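Local coordinates for ribosomal-protein-alanine acetyltransferase (PDB 3DNS) that probably transfers an acetyl group to the N-terminal alanine of a ribosomal protein, this chain being the N-terminal domain of the longer enzyme, at residues I60-M72 / V92-F104. Numbering follows the deposited sequence.
Sequences INTYIKEILSVFM and VSTQPFVELGFAF
With CG of Leu68 anti to its carbonyl carbon (chi1 -76°), one leucine methyl lands squarely over an aromatic face; the Phe97 side chain leaves its backbone pointing away from helix 61-78, but the same kind of torsion (chi1 -72°) swings the ring back to meet it. Leu68 CD1 stands 3.7 Å from the centroid of the Phe97 ring, nearly on its normal, a CH-pi contact suited to a slim methyl. The other methyl, CD2, reaches Phe102 CZ at 4.1 Å, and Leu68 CB takes Leu100 CD1 at 3.7 Å. One turn on, the doubly bent chain of selenomethionine Met72 brings its SE to the edge of the Phe102 ring, 5.1 Å from the centroid, a Met-aromatic contact.

Pro96 sits in the first turn of its helix, where its missing N-H costs no helix bond, and offers an apolar surface: Pro96 CB lies 3.6 Å from Lys65 CG, and Pro96 CG meets Ile64 CG2 at 3.9 Å. Lys65 runs across it to Glu99, modelled as a salt bridge, though the charged ends stand too close for their placement to be trusted. Ser69 OG turns back to Lys65 O, satisfying its hydroxyl beside apolar Leu100.

Beneath, Leu68 and Phe102 rest on Ile86 of strand 83-89, and Phe97 stacks on Phe124. Gly101 ends helix 95-99 in a Schellman motif; with its positive phi, a CB would press against the preceding carbonyl O. Strand 46-53, helix 61-78, parallel strand 83-89 and helix 95-99 follow in order, both helices on one face of the mixed sheet, as in GNAT acetyltransferases.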
ATOM      1  N   ILE A  60      12.192  -1.025   0.200  1.00 28.45           N
ATOM      2  CA  ILE A  60      11.755  -2.147   1.042  1.00 27.17           C
ATOM      3  C   ILE A  60      12.353  -3.410   0.483  1.00 27.61           C
ATOM      4  O   ILE A  60      11.775  -4.484   0.643  1.00 27.51           O
ATOM      5  CB  ILE A  60      10.253  -2.255   1.076  1.00 26.38           C
ATOM      6  CG1 ILE A  60       9.728  -2.404  -0.354  1.00 26.69           C
ATOM      7  CG2 ILE A  60       9.649  -1.020   1.763  1.00 23.57           C
ATOM      8  CD1 ILE A  60       8.297  -2.963  -0.468  1.00 27.57           C
ATOM      9  N   ASN A  61      13.522  -3.305  -0.171  1.00 27.56           N
ATOM     10  CA  ASN A  61      14.114  -4.501  -0.810  1.00 27.43           C
ATOM     11  C   ASN A  61      14.295  -5.675   0.143  1.00 26.95           C
ATOM     12  O   ASN A  61      13.997  -6.771  -0.242  1.00 27.48           O
ATOM     13  CB  ASN A  61      15.363  -4.177  -1.626  1.00 28.50           C
ATOM     14  CG  ASN A  61      15.008  -3.413  -2.919  1.00 29.90           C
ATOM     15  OD1 ASN A  61      13.861  -3.436  -3.380  1.00 34.77           O
ATOM     16  ND2 ASN A  61      15.960  -2.727  -3.469  1.00 33.47           N
ATOM     17  N   THR A  62      14.672  -5.443   1.399  1.00 25.58           N
ATOM     18  CA  THR A  62      14.850  -6.539   2.329  1.00 25.76           C
ATOM     19  C   THR A  62      13.514  -7.277   2.477  1.00 25.44           C
ATOM     20  O   THR A  62      13.488  -8.490   2.669  1.00 26.01           O
ATOM     21  CB  THR A  62      15.307  -6.069   3.771  1.00 25.56           C
ATOM     22  OG1 THR A  62      16.449  -5.216   3.692  1.00 27.26           O
ATOM     23  CG2 THR A  62      15.657  -7.250   4.641  1.00 24.33           C
ATOM     24  N   TYR A  63      12.409  -6.536   2.425  1.00 25.75           N
ATOM     25  CA  TYR A  63      11.063  -7.121   2.623  1.00 26.14           C
ATOM     26  C   TYR A  63      10.643  -7.910   1.407  1.00 25.13           C
ATOM     27  O   TYR A  63      10.164  -9.030   1.511  1.00 24.24           O
ATOM     28  CB  TYR A  63      10.020  -6.039   2.972  1.00 27.94           C
ATOM     29  CG  TYR A  63       9.928  -5.731   4.456  1.00 29.17           C
ATOM     30  CD1 TYR A  63      11.059  -5.378   5.201  1.00 32.44           C
ATOM     31  CD2 TYR A  63       8.698  -5.813   5.128  1.00 30.84           C
ATOM     32  CE1 TYR A  63      10.961  -5.080   6.607  1.00 30.06           C
ATOM     33  CE2 TYR A  63       8.589  -5.530   6.496  1.00 30.62           C
ATOM     34  CZ  TYR A  63       9.718  -5.168   7.231  1.00 30.44           C
ATOM     35  OH  TYR A  63       9.548  -4.905   8.568  1.00 29.23           O
ATOM     36  N   ILE A  64      10.851  -7.331   0.231  1.00 25.30           N
ATOM     37  CA  ILE A  64      10.570  -8.040  -1.017  1.00 23.70           C
ATOM     38  C   ILE A  64      11.324  -9.356  -1.085  1.00 23.19           C
ATOM     39  O   ILE A  64      10.755 -10.366  -1.458  1.00 22.79           O
ATOM     40  CB  ILE A  64      10.880  -7.160  -2.214  1.00 24.48           C
ATOM     41  CG1 ILE A  64      10.028  -5.864  -2.173  1.00 25.67           C
ATOM     42  CG2 ILE A  64      10.608  -7.880  -3.528  1.00 23.94           C
ATOM     43  CD1 ILE A  64       8.648  -6.120  -1.725  1.00 28.66           C
ATOM     44  N   LYS A  65      12.617  -9.321  -0.760  1.00 22.80           N
ATOM     45  CA  LYS A  65      13.448 -10.528  -0.693  1.00 23.10           C
ATOM     46  C   LYS A  65      12.824 -11.572   0.227  1.00 21.26           C
ATOM     47  O   LYS A  65      12.847 -12.779  -0.093  1.00 20.07           O
ATOM     48  CB  LYS A  65      14.881 -10.228  -0.209  1.00 22.53           C
ATOM     49  CG  LYS A  65      15.840  -9.864  -1.321  1.00 26.06           C
ATOM     50  CD  LYS A  65      17.295  -9.641  -0.836  1.00 26.25           C
ATOM     51  CE  LYS A  65      17.706  -8.168  -0.828  1.00 28.82           C
ATOM     52  NZ  LYS A  65      19.220  -7.998  -0.851  1.00 29.43           N
ATOM     53  N   GLU A  66      12.339 -11.126   1.373  1.00 20.47           N
ATOM     54  CA  GLU A  66      11.702 -12.040   2.320  1.00 20.53           C
ATOM     55  C   GLU A  66      10.428 -12.618   1.716  1.00 20.76           C
ATOM     56  O   GLU A  66      10.161 -13.832   1.801  1.00 22.23           O
ATOM     57  CB  GLU A  66      11.407 -11.351   3.647  1.00 20.51           C
ATOM     58  CG  GLU A  66      10.653 -12.234   4.632  1.00 21.77           C
ATOM     59  CD  GLU A  66      10.528 -11.596   5.992  1.00 21.69           C
ATOM     60  OE1 GLU A  66      11.547 -11.333   6.626  1.00 27.73           O
ATOM     61  OE2 GLU A  66       9.409 -11.353   6.435  1.00 24.53           O
ATOM     62  N   ILE A  67       9.620 -11.776   1.098  1.00 19.64           N
ATOM     63  CA  ILE A  67       8.343 -12.258   0.568  1.00 18.94           C
ATOM     64  C   ILE A  67       8.610 -13.371  -0.460  1.00 18.90           C
ATOM     65  O   ILE A  67       8.023 -14.432  -0.440  1.00 18.81           O
ATOM     66  CB  ILE A  67       7.524 -11.060  -0.044  1.00 19.49           C
ATOM     67  CG1 ILE A  67       7.099 -10.082   1.069  1.00 17.70           C
ATOM     68  CG2 ILE A  67       6.302 -11.537  -0.883  1.00 18.30           C
ATOM     69  CD1 ILE A  67       6.772  -8.646   0.589  1.00 17.57           C
ATOM     70  N   LEU A  68       9.535 -13.097  -1.364  1.00 18.72           N
ATOM     71  CA  LEU A  68       9.890 -14.034  -2.394  1.00 18.44           C
ATOM     72  C   LEU A  68      10.472 -15.319  -1.808  1.00 18.20           C
ATOM     73  O   LEU A  68      10.151 -16.398  -2.239  1.00 18.46           O
ATOM     74  CB  LEU A  68      10.883 -13.368  -3.364  1.00 18.12           C
ATOM     75  CG  LEU A  68      10.310 -12.354  -4.355  1.00 19.16           C
ATOM     76  CD1 LEU A  68      11.471 -11.508  -4.970  1.00 14.93           C
ATOM     77  CD2 LEU A  68       9.505 -13.069  -5.493  1.00 16.95           C
ATOM     78  N   SER A  69      11.311 -15.194  -0.788  1.00 20.08           N
ATOM     79  CA  SER A  69      11.944 -16.328  -0.170  1.00 20.48           C
ATOM     80  C   SER A  69      10.903 -17.189   0.522  1.00 19.40           C
ATOM     81  O   SER A  69      10.902 -18.389   0.357  1.00 18.15           O
ATOM     82  CB  SER A  69      13.085 -15.916   0.789  1.00 20.97           C
ATOM     83  OG  SER A  69      14.142 -15.356   0.038  1.00 22.54           O
ATOM     84  N   VAL A  70      10.032 -16.556   1.270  1.00 20.08           N
ATOM     85  CA  VAL A  70       8.926 -17.229   1.949  1.00 20.53           C
ATOM     86  C   VAL A  70       8.038 -17.988   0.991  1.00 20.46           C
ATOM     87  O   VAL A  70       7.734 -19.171   1.235  1.00 20.52           O
ATOM     88  CB  VAL A  70       8.027 -16.220   2.778  1.00 20.78           C
ATOM     89  CG1 VAL A  70       6.800 -16.914   3.309  1.00 19.85           C
ATOM     90  CG2 VAL A  70       8.838 -15.569   3.999  1.00 20.38           C
ATOM     91  N   PHE A  71       7.625 -17.320  -0.090  1.00 20.60           N
ATOM     92  CA  PHE A  71       6.687 -17.910  -1.051  1.00 20.35           C
ATOM     93  C   PHE A  71       7.349 -19.004  -1.895  1.00 20.22           C
ATOM     94  O   PHE A  71       6.743 -20.029  -2.207  1.00 20.30           O
ATOM     95  CB  PHE A  71       6.014 -16.808  -1.885  1.00 20.22           C
ATOM     96  CG  PHE A  71       4.646 -17.186  -2.419  1.00 21.11           C
ATOM     97  CD1 PHE A  71       3.606 -17.523  -1.554  1.00 21.20           C
ATOM     98  CD2 PHE A  71       4.400 -17.228  -3.785  1.00 20.98           C
ATOM     99  CE1 PHE A  71       2.343 -17.854  -2.048  1.00 21.70           C
ATOM    100  CE2 PHE A  71       3.155 -17.607  -4.274  1.00 20.18           C
ATOM    101  CZ  PHE A  71       2.134 -17.916  -3.420  1.00 19.61           C
HETATM  102  N   MSE A  72       8.618 -18.827  -2.250  1.00 21.35           N
HETATM  103  CA  MSE A  72       9.328 -19.871  -3.012  1.00 21.95           C
HETATM  104  C   MSE A  72       9.480 -21.152  -2.194  1.00 21.73           C
HETATM  105  O   MSE A  72       9.288 -22.237  -2.685  1.00 22.08           O
HETATM  106  CB  MSE A  72      10.754 -19.408  -3.444  1.00 21.92           C
HETATM  107  CG  MSE A  72      10.886 -18.357  -4.556  1.00 24.15           C
HETATM  108 SE   MSE A  72       9.680 -18.577  -6.038  0.70 28.55          SE
HETATM  109  CE  MSE A  72       8.200 -17.563  -5.229  1.00 25.27           C
ATOM    110  N   VAL A  92       8.718  -2.151  -9.827  1.00 31.85           N
ATOM    111  CA  VAL A  92       9.137  -2.885  -8.638  1.00 31.35           C
ATOM    112  C   VAL A  92      10.643  -3.069  -8.747  1.00 31.86           C
ATOM    113  O   VAL A  92      11.186  -3.241  -9.839  1.00 31.10           O
ATOM    114  CB  VAL A  92       8.408  -4.272  -8.487  1.00 31.65           C
ATOM    115  CG1 VAL A  92       8.942  -5.078  -7.281  1.00 29.94           C
ATOM    116  CG2 VAL A  92       6.839  -4.101  -8.375  1.00 27.35           C
ATOM    117  N   SER A  93      11.309  -3.037  -7.602  1.00 32.35           N
ATOM    118  CA  SER A  93      12.772  -3.107  -7.549  1.00 32.87           C
ATOM    119  C   SER A  93      13.249  -4.486  -7.980  1.00 33.27           C
ATOM    120  O   SER A  93      12.895  -5.487  -7.349  1.00 34.24           O
ATOM    121  CB  SER A  93      13.210  -2.833  -6.119  1.00 32.59           C
ATOM    122  OG  SER A  93      14.601  -2.991  -5.981  1.00 35.10           O
ATOM    123  N   THR A  94      14.038  -4.549  -9.052  1.00 33.22           N
ATOM    124  CA  THR A  94      14.445  -5.847  -9.637  1.00 32.71           C
ATOM    125  C   THR A  94      15.649  -6.465  -8.901  1.00 32.06           C
ATOM    126  O   THR A  94      16.045  -7.637  -9.112  1.00 32.13           O
ATOM    127  CB  THR A  94      14.768  -5.702 -11.148  1.00 32.46           C
ATOM    128  OG1 THR A  94      15.972  -4.958 -11.318  1.00 33.49           O
ATOM    129  CG2 THR A  94      13.658  -4.981 -11.887  1.00 32.85           C
ATOM    130  N   GLN A  95      16.239  -5.661  -8.035  1.00 31.74           N
ATOM    131  CA  GLN A  95      17.404  -6.046  -7.258  1.00 31.52           C
ATOM    132  C   GLN A  95      17.163  -7.299  -6.409  1.00 31.05           C
ATOM    133  O   GLN A  95      17.975  -8.247  -6.449  1.00 29.83           O
ATOM    134  CB  GLN A  95      17.810  -4.838  -6.418  1.00 31.51           C
ATOM    135  CG  GLN A  95      18.623  -5.120  -5.190  1.00 32.82           C
ATOM    136  CD  GLN A  95      18.972  -3.844  -4.463  1.00 34.48           C
ATOM    137  OE1 GLN A  95      18.247  -2.847  -4.579  1.00 39.68           O
ATOM    138  NE2 GLN A  95      20.085  -3.850  -3.709  1.00 37.40           N
ATOM    139  N   PRO A  96      16.038  -7.340  -5.658  1.00 30.10           N
ATOM    140  CA  PRO A  96      15.811  -8.516  -4.847  1.00 30.15           C
ATOM    141  C   PRO A  96      15.759  -9.785  -5.691  1.00 29.58           C
ATOM    142  O   PRO A  96      16.240 -10.816  -5.269  1.00 29.77           O
ATOM    143  CB  PRO A  96      14.448  -8.250  -4.182  1.00 30.18           C
ATOM    144  CG  PRO A  96      14.251  -6.787  -4.254  1.00 31.38           C
ATOM    145  CD  PRO A  96      14.932  -6.380  -5.536  1.00 31.56           C
ATOM    146  N   PHE A  97      15.176  -9.710  -6.881  1.00 29.71           N
ATOM    147  CA  PHE A  97      15.039 -10.887  -7.737  1.00 29.44           C
ATOM    148  C   PHE A  97      16.398 -11.392  -8.194  1.00 29.59           C
ATOM    149  O   PHE A  97      16.686 -12.611  -8.210  1.00 32.03           O
ATOM    150  CB  PHE A  97      14.223 -10.565  -8.970  1.00 29.24           C
ATOM    151  CG  PHE A  97      12.792 -10.364  -8.696  1.00 29.44           C
ATOM    152  CD1 PHE A  97      11.914 -11.427  -8.763  1.00 25.62           C
ATOM    153  CD2 PHE A  97      12.306  -9.075  -8.383  1.00 30.50           C
ATOM    154  CE1 PHE A  97      10.567 -11.236  -8.481  1.00 29.07           C
ATOM    155  CE2 PHE A  97      10.991  -8.884  -8.108  1.00 30.43           C
ATOM    156  CZ  PHE A  97      10.101  -9.966  -8.171  1.00 30.27           C
ATOM    157  N   VAL A  98      17.235 -10.468  -8.618  1.00 29.71           N
ATOM    158  CA  VAL A  98      18.558 -10.837  -9.141  1.00 29.61           C
ATOM    159  C   VAL A  98      19.436 -11.399  -7.991  1.00 29.09           C
ATOM    160  O   VAL A  98      20.175 -12.374  -8.163  1.00 29.21           O
ATOM    161  CB  VAL A  98      19.181  -9.623  -9.943  1.00 29.88           C
ATOM    162  CG1 VAL A  98      20.575  -9.919 -10.492  1.00 29.91           C
ATOM    163  CG2 VAL A  98      18.234  -9.250 -11.105  1.00 30.98           C
ATOM    164  N   GLU A  99      19.339 -10.798  -6.815  1.00 29.15           N
ATOM    165  CA  GLU A  99      20.118 -11.262  -5.664  1.00 28.56           C
ATOM    166  C   GLU A  99      19.684 -12.653  -5.144  1.00 28.23           C
ATOM    167  O   GLU A  99      20.464 -13.357  -4.505  1.00 28.02           O
ATOM    168  CB  GLU A  99      20.041 -10.211  -4.543  1.00 28.43           C
ATOM    169  CG  GLU A  99      20.698  -8.898  -4.965  1.00 28.53           C
ATOM    170  CD  GLU A  99      20.588  -7.785  -3.931  1.00 29.30           C
ATOM    171  OE1 GLU A  99      19.762  -7.897  -3.001  1.00 29.92           O
ATOM    172  OE2 GLU A  99      21.336  -6.791  -4.059  1.00 25.38           O
ATOM    173  N   LEU A 100      18.433 -13.040  -5.388  1.00 27.40           N
ATOM    174  CA  LEU A 100      17.972 -14.356  -4.982  1.00 26.99           C
ATOM    175  C   LEU A 100      18.240 -15.405  -6.075  1.00 27.53           C
ATOM    176  O   LEU A 100      18.018 -16.587  -5.855  1.00 28.06           O
ATOM    177  CB  LEU A 100      16.499 -14.307  -4.624  1.00 26.97           C
ATOM    178  CG  LEU A 100      16.151 -13.513  -3.383  1.00 27.20           C
ATOM    179  CD1 LEU A 100      14.599 -13.350  -3.290  1.00 24.39           C
ATOM    180  CD2 LEU A 100      16.686 -14.256  -2.133  1.00 28.88           C
ATOM    181  N   GLY A 101      18.744 -14.984  -7.235  1.00 27.16           N
ATOM    182  CA  GLY A 101      19.054 -15.921  -8.287  1.00 27.43           C
ATOM    183  C   GLY A 101      17.987 -16.177  -9.359  1.00 27.71           C
ATOM    184  O   GLY A 101      18.122 -17.135 -10.149  1.00 27.72           O
ATOM    185  N   PHE A 102      16.955 -15.344  -9.416  1.00 26.41           N
ATOM    186  CA  PHE A 102      15.962 -15.469 -10.496  1.00 26.12           C
ATOM    187  C   PHE A 102      16.549 -15.056 -11.825  1.00 25.86           C
ATOM    188  O   PHE A 102      17.301 -14.102 -11.889  1.00 25.13           O
ATOM    189  CB  PHE A 102      14.761 -14.562 -10.291  1.00 25.67           C
ATOM    190  CG  PHE A 102      13.865 -14.963  -9.189  1.00 23.84           C
ATOM    191  CD1 PHE A 102      12.741 -15.719  -9.444  1.00 24.33           C
ATOM    192  CD2 PHE A 102      14.104 -14.537  -7.904  1.00 26.22           C
ATOM    193  CE1 PHE A 102      11.903 -16.116  -8.443  1.00 24.66           C
ATOM    194  CE2 PHE A 102      13.220 -14.909  -6.854  1.00 24.91           C
ATOM    195  CZ  PHE A 102      12.120 -15.693  -7.157  1.00 23.84           C
ATOM    196  N   ALA A 103      16.144 -15.756 -12.878  1.00 25.38           N
ATOM    197  CA  ALA A 103      16.435 -15.353 -14.266  1.00 25.65           C
ATOM    198  C   ALA A 103      15.375 -14.345 -14.793  1.00 25.20           C
ATOM    199  O   ALA A 103      14.187 -14.440 -14.504  1.00 23.34           O
ATOM    200  CB  ALA A 103      16.505 -16.616 -15.175  1.00 24.82           C
ATOM    201  N   PHE A 104      15.826 -13.371 -15.578  1.00 25.62           N
ATOM    202  CA  PHE A 104      14.936 -12.545 -16.389  1.00 26.05           C
ATOM    203  C   PHE A 104      14.546 -13.372 -17.606  1.00 25.68           C
ATOM    204  O   PHE A 104      15.411 -13.692 -18.422  1.00 26.94           O
ATOM    205  CB  PHE A 104      15.706 -11.306 -16.898  1.00 26.89           C
ATOM    206  CG  PHE A 104      15.787 -10.165 -15.896  1.00 28.22           C
ATOM    207  CD1 PHE A 104      14.825  -9.160 -15.884  1.00 27.28           C
ATOM    208  CD2 PHE A 104      16.849 -10.065 -15.007  1.00 29.36           C
ATOM    209  CE1 PHE A 104      14.934  -8.048 -15.022  1.00 26.39           C
ATOM    210  CE2 PHE A 104      16.939  -8.951 -14.107  1.00 27.46           C
ATOM    211  CZ  PHE A 104      15.976  -7.957 -14.142  1.00 27.95           C
TER